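Local coordinates for galactose mutarotase-like protein (Clostridium acetobutylicum, PDB 3OS7) that probably binds carbohydrate and may act as an aldose 1-epimerase, interconverting the anomers of a sugar, at residues Lys61-Asp64 with Phe65-Arg68. Sequence-based numbering, arbitrary orientation.
Sequences KFED and FKNR
Glu-63 and Lys-66, three residues apart on one short helix, run alongside each other and point the same way until carboxylate and ammonium meet in a salt bridge, OE2 of Glu-63 lying 3.4 Å from NZ of Lys-66. Two bends bring the charges together: the glutamate folds at chi2 (63°) and the lysine at chi3 (78°). OE1 of Glu-63 is almost as near to NZ of Lys-66, at 3.5 Å, so the ammonium faces the carboxylate as a whole, at long range. The lysine also has an apolar task, since its CD rests 3.9 Å from CE2 of Phe-62, one turn earlier, its chain passing at a slant to the ring; a long aliphatic stem ending in a charge fits this border between greasy and wet surfaces.

Asn-67, one turn on from Glu-63, turns its amide almost perpendicular (86°) to the Glu-63 carboxylate, with ND2 4.0 Å from CG of Glu-63. The same ND2 gives a hydrogen bond to a water, which in turn donates to OD1 of Asp-64, so two short polar side chains are joined through solvent.

Beneath these groups, Lys-66 N bonds Phe-62 O at 2.8 Å, whereas Arg-68 N reaches Asp-64 O only weakly at 3.4 Å. Arg-68 N is bonded more closely to Phe-65 O, at 3.0 Å, and a second water donates to the carbonyl oxygens of both Asp-64 and Arg-68. Phe-65 is buried against Trp-15 and Val-36, while Phe-62 stacks on His-18. The whole is a short amphipathic surface helix, with Lys-61 at the N-cap position, anchored by aromatic residues to a predominantly beta-stranded fold of the galactose mutarotase type.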
loop_
_atom_site.group_PDB
_atom_site.type_symbol
_atom_site.label_atom_id
_atom_site.label_comp_id
_atom_site.label_asym_id
_atom_site.label_seq_id
_atom_site.Cartn_x
_atom_site.Cartn_y
_atom_site.Cartn_z
ATOM N N LYS A 61 19.013 -5.222 -9.976
ATOM C CA LYS A 61 19.158 -4.208 -11.007
ATOM C C LYS A 61 17.968 -3.272 -11.030
ATOM O O LYS A 61 16.847 -3.686 -10.777
ATOM C CB LYS A 61 19.313 -4.861 -12.394
ATOM C CG LYS A 61 20.565 -5.699 -12.543
ATOM C CD LYS A 61 20.890 -6.010 -14.000
ATOM C CE LYS A 61 19.818 -6.821 -14.685
ATOM N NZ LYS A 61 20.305 -7.407 -15.988
ATOM N N PHE A 62 18.211 -2.020 -11.408
ATOM C CA PHE A 62 17.154 -1.032 -11.510
ATOM C C PHE A 62 15.986 -1.551 -12.335
ATOM O O PHE A 62 14.836 -1.423 -11.944
ATOM C CB PHE A 62 17.653 0.277 -12.130
ATOM C CG PHE A 62 16.571 1.292 -12.304
ATOM C CD1 PHE A 62 16.142 2.054 -11.225
ATOM C CD2 PHE A 62 15.926 1.450 -13.529
ATOM C CE1 PHE A 62 15.134 2.979 -11.379
ATOM C CE2 PHE A 62 14.915 2.388 -13.689
ATOM C CZ PHE A 62 14.518 3.151 -12.605
ATOM N N GLU A 63 16.291 -2.126 -13.487
ATOM C CA GLU A 63 15.260 -2.543 -14.410
ATOM C C GLU A 63 14.351 -3.636 -13.836
ATOM O O GLU A 63 13.148 -3.626 -14.095
ATOM C CB GLU A 63 15.901 -3.043 -15.707
ATOM C CG GLU A 63 14.978 -2.960 -16.893
ATOM C CD GLU A 63 14.571 -1.531 -17.236
ATOM O OE1 GLU A 63 15.265 -0.567 -16.816
ATOM O OE2 GLU A 63 13.549 -1.378 -17.940
ATOM N N ASP A 64 14.926 -4.545 -13.049
ATOM C CA ASP A 64 14.182 -5.618 -12.382
ATOM C C ASP A 64 13.314 -5.066 -11.251
ATOM O O ASP A 64 12.226 -5.584 -11.015
ATOM C CB ASP A 64 15.113 -6.693 -11.838
ATOM C CG ASP A 64 15.860 -7.444 -12.950
ATOM O OD1 ASP A 64 15.295 -7.588 -14.046
ATOM O OD2 ASP A 64 17.019 -7.854 -12.732
ATOM N N PHE A 65 13.775 -3.994 -10.606
ATOM C CA PHE A 65 12.947 -3.263 -9.652
ATOM C C PHE A 65 11.781 -2.570 -10.371
ATOM O O PHE A 65 10.605 -2.785 -10.028
ATOM C CB PHE A 65 13.774 -2.258 -8.860
ATOM C CG PHE A 65 12.956 -1.406 -7.912
ATOM C CD1 PHE A 65 12.089 -1.995 -6.987
ATOM C CD2 PHE A 65 13.041 -0.033 -7.952
ATOM C CE1 PHE A 65 11.337 -1.210 -6.111
ATOM C CE2 PHE A 65 12.275 0.755 -7.085
ATOM C CZ PHE A 65 11.430 0.168 -6.168
ATOM N N LYS A 66 12.083 -1.808 -11.413
ATOM C CA LYS A 66 11.057 -1.040 -12.127
ATOM C C LYS A 66 9.984 -1.934 -12.738
ATOM O O LYS A 66 8.817 -1.543 -12.819
ATOM C CB LYS A 66 11.682 -0.170 -13.211
ATOM C CG LYS A 66 10.670 0.549 -14.122
ATOM C CD LYS A 66 11.341 1.528 -15.084
ATOM C CE LYS A 66 11.997 0.824 -16.276
ATOM N NZ LYS A 66 12.703 1.780 -17.205
ATOM N N ASN A 67 10.381 -3.129 -13.161
ATOM C CA ASN A 67 9.438 -4.074 -13.754
ATOM C C ASN A 67 8.541 -4.800 -12.756
ATOM O O ASN A 67 7.469 -5.272 -13.137
ATOM C CB ASN A 67 10.192 -5.094 -14.584
ATOM C CG ASN A 67 10.619 -4.535 -15.911
ATOM O OD1 ASN A 67 10.008 -3.580 -16.431
ATOM N ND2 ASN A 67 11.657 -5.121 -16.478
ATOM N N ARG A 68 8.957 -4.863 -11.495
ATOM C CA ARG A 68 8.147 -5.502 -10.430
ATOM C C ARG A 68 8.369 -4.793 -9.084
ATOM O O ARG A 68 8.935 -5.335 -8.144
ATOM C CB ARG A 68 8.488 -6.980 -10.328
ATOM C CG ARG A 68 7.413 -7.787 -9.639
ATOM C CD ARG A 68 7.973 -9.097 -9.174
ATOM N NE ARG A 68 6.933 -9.943 -8.593
ATOM C CZ ARG A 68 7.186 -11.086 -7.978
ATOM N NH1 ARG A 68 8.431 -11.502 -7.849
ATOM N NH2 ARG A 68 6.198 -11.785 -7.455
HETATM O O HOH W 1 11.462 -6.330 -8.418
HETATM O O HOH W 2 12.582 -7.382 -15.041
#